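Local coordinates for uncharacterized protein AF_1796 (Archaeoglobus fulgidus, PDB 1VIM), which is of unknown function but probably binds a sugar derivative and may act as an isomerase, at residues A[47-52]-A[89-94]. Residues are numbered along the deposited sequence; the frame is centred on the assembly and turned at random. Where two conformers were deposited one is given.
Sequences ARSIFV and DQDVLV
D91 OD1 takes two N-H groups, R48 NE at 2.9 Å and, as a weak hydrogen bond, S49 N. This lies at the entry to two parallel neighbours, strands 50-53 and 92-96, in the five-stranded sheet of the SIS domain. R48 and D91 form a side-on salt bridge with two hydrogen bonds. NE meets OD1 in the guanidinium plane, and R48 NH2 reaches D91 OD2 at 2.8 Å. Both oxygens use their syn lone pairs. The R48 chain leaves with CG anti to N (chi1 177°) and bends at chi3 (79°), which brings the NE/NH2 edge of the guanidinium to the carboxylate. T88 N also hydrogen-bonds OD2. With an alanine in place of D91, the R48 guanidinium would probably lose its charged mate and be freer to turn. R48 N also hydrogen-bonds Q90 O. Further along, hydrogen bonds run from V92 N to S49 O, from F51 N to V92 O at 2.8 Å, and from V94 N to F51 O. I50, V52, V92 and V94 share one face; I50 and V52 meet helix 56-71 there. F51 and L93 share the other. Just ahead of strand 50-53, A47 CB presses on V92 CG1 at 3.5 Å, tighter than usual van der Waals contact.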
loop_
_atom_site.group_PDB
_atom_site.type_symbol
_atom_site.label_atom_id
_atom_site.label_comp_id
_atom_site.label_asym_id
_atom_site.label_seq_id
_atom_site.Cartn_x
_atom_site.Cartn_y
_atom_site.Cartn_z
ATOM N N ALA A 47 25.067 -6.626 -6.095
ATOM C CA ALA A 47 24.463 -5.319 -6.211
ATOM C C ALA A 47 24.693 -4.489 -4.948
ATOM O O ALA A 47 24.787 -5.023 -3.837
ATOM C CB ALA A 47 22.996 -5.502 -6.420
ATOM N N ARG A 48 24.718 -3.181 -5.108
ATOM C CA ARG A 48 24.672 -2.297 -3.954
ATOM C C ARG A 48 23.372 -2.482 -3.179
ATOM O O ARG A 48 23.383 -2.658 -1.967
ATOM C CB ARG A 48 24.791 -0.867 -4.436
ATOM C CG ARG A 48 24.675 0.173 -3.347
ATOM C CD ARG A 48 24.672 1.623 -3.871
ATOM N NE ARG A 48 23.341 1.928 -4.382
ATOM C CZ ARG A 48 22.649 3.029 -4.123
ATOM N NH1 ARG A 48 23.177 4.034 -3.405
ATOM N NH2 ARG A 48 21.399 3.117 -4.593
ATOM N N SER A 49 22.248 -2.432 -3.897
ATOM C CA SER A 49 20.943 -2.692 -3.305
ATOM C C SER A 49 20.032 -3.287 -4.353
ATOM O O SER A 49 20.321 -3.218 -5.544
ATOM C CB SER A 49 20.302 -1.449 -2.708
ATOM O OG SER A 49 21.181 -0.591 -2.034
ATOM N N ILE A 50 18.963 -3.927 -3.882
ATOM C CA ILE A 50 18.041 -4.664 -4.722
ATOM C C ILE A 50 16.715 -3.926 -4.699
ATOM O O ILE A 50 16.220 -3.537 -3.638
ATOM C CB ILE A 50 17.854 -6.117 -4.206
ATOM C CG1 ILE A 50 19.219 -6.820 -4.132
ATOM C CG2 ILE A 50 16.863 -6.883 -5.092
ATOM C CD1 ILE A 50 19.513 -7.426 -2.785
ATOM N N PHE A 51 16.157 -3.739 -5.891
ATOM C CA PHE A 51 14.839 -3.154 -6.028
ATOM C C PHE A 51 13.944 -4.202 -6.653
ATOM O O PHE A 51 14.405 -4.943 -7.551
ATOM C CB PHE A 51 14.895 -1.931 -6.946
ATOM C CG PHE A 51 15.624 -0.736 -6.362
ATOM C CD1 PHE A 51 17.003 -0.759 -6.117
ATOM C CD2 PHE A 51 14.938 0.448 -6.103
ATOM C CE1 PHE A 51 17.651 0.354 -5.583
ATOM C CE2 PHE A 51 15.586 1.565 -5.608
ATOM C CZ PHE A 51 16.925 1.520 -5.328
ATOM N N VAL A 52 12.679 -4.278 -6.227
ATOM C CA VAL A 52 11.760 -5.268 -6.808
ATOM C C VAL A 52 10.515 -4.599 -7.356
ATOM O O VAL A 52 10.073 -3.550 -6.838
ATOM C CB VAL A 52 11.352 -6.374 -5.822
ATOM C CG1 VAL A 52 12.586 -6.998 -5.190
ATOM C CG2 VAL A 52 10.370 -5.833 -4.790
ATOM N N ASP A 89 23.204 2.947 -11.033
ATOM C CA ASP A 89 23.890 1.978 -11.880
ATOM C C ASP A 89 24.670 0.887 -11.110
ATOM O O ASP A 89 25.298 0.028 -11.757
ATOM C CB ASP A 89 24.766 2.689 -12.929
ATOM C CG ASP A 89 25.912 3.478 -12.335
ATOM O OD1 ASP A 89 26.262 3.288 -11.150
ATOM O OD2 ASP A 89 26.538 4.314 -13.043
ATOM N N GLN A 90 24.627 0.891 -9.775
ATOM C CA GLN A 90 25.203 -0.203 -9.001
ATOM C C GLN A 90 24.151 -1.166 -8.464
ATOM O O GLN A 90 24.490 -2.125 -7.752
ATOM C CB GLN A 90 25.996 0.338 -7.820
ATOM C CG GLN A 90 27.201 1.177 -8.248
ATOM C CD GLN A 90 28.198 1.317 -7.128
ATOM O OE1 GLN A 90 27.875 1.099 -5.960
ATOM N NE2 GLN A 90 29.439 1.635 -7.489
ATOM N N ASP A 91 22.876 -0.902 -8.772
ATOM C CA ASP A 91 21.796 -1.685 -8.201
ATOM C C ASP A 91 21.288 -2.753 -9.167
ATOM O O ASP A 91 21.670 -2.801 -10.332
ATOM C CB ASP A 91 20.668 -0.723 -7.779
ATOM C CG ASP A 91 21.132 0.268 -6.771
ATOM O OD1 ASP A 91 21.905 -0.109 -5.834
ATOM O OD2 ASP A 91 20.784 1.460 -6.820
ATOM N N VAL A 92 20.410 -3.605 -8.660
ATOM C CA VAL A 92 19.732 -4.574 -9.499
ATOM C C VAL A 92 18.235 -4.455 -9.269
ATOM O O VAL A 92 17.787 -4.315 -8.134
ATOM C CB VAL A 92 20.247 -6.004 -9.251
ATOM C CG1 VAL A 92 19.966 -6.465 -7.848
ATOM C CG2 VAL A 92 19.657 -6.987 -10.277
ATOM N N LEU A 93 17.490 -4.508 -10.352
ATOM C CA LEU A 93 16.033 -4.532 -10.320
ATOM C C LEU A 93 15.594 -5.939 -10.645
ATOM O O LEU A 93 16.078 -6.533 -11.621
ATOM C CB LEU A 93 15.498 -3.577 -11.388
ATOM C CG LEU A 93 13.975 -3.507 -11.564
ATOM C CD1 LEU A 93 13.254 -3.053 -10.261
ATOM C CD2 LEU A 93 13.655 -2.562 -12.698
ATOM N N VAL A 94 14.685 -6.470 -9.836
ATOM C CA VAL A 94 14.073 -7.772 -10.098
ATOM C C VAL A 94 12.628 -7.479 -10.495
ATOM O O VAL A 94 11.840 -6.992 -9.687
ATOM C CB VAL A 94 14.107 -8.702 -8.869
ATOM C CG1 VAL A 94 13.448 -10.046 -9.220
ATOM C CG2 VAL A 94 15.575 -8.899 -8.381
#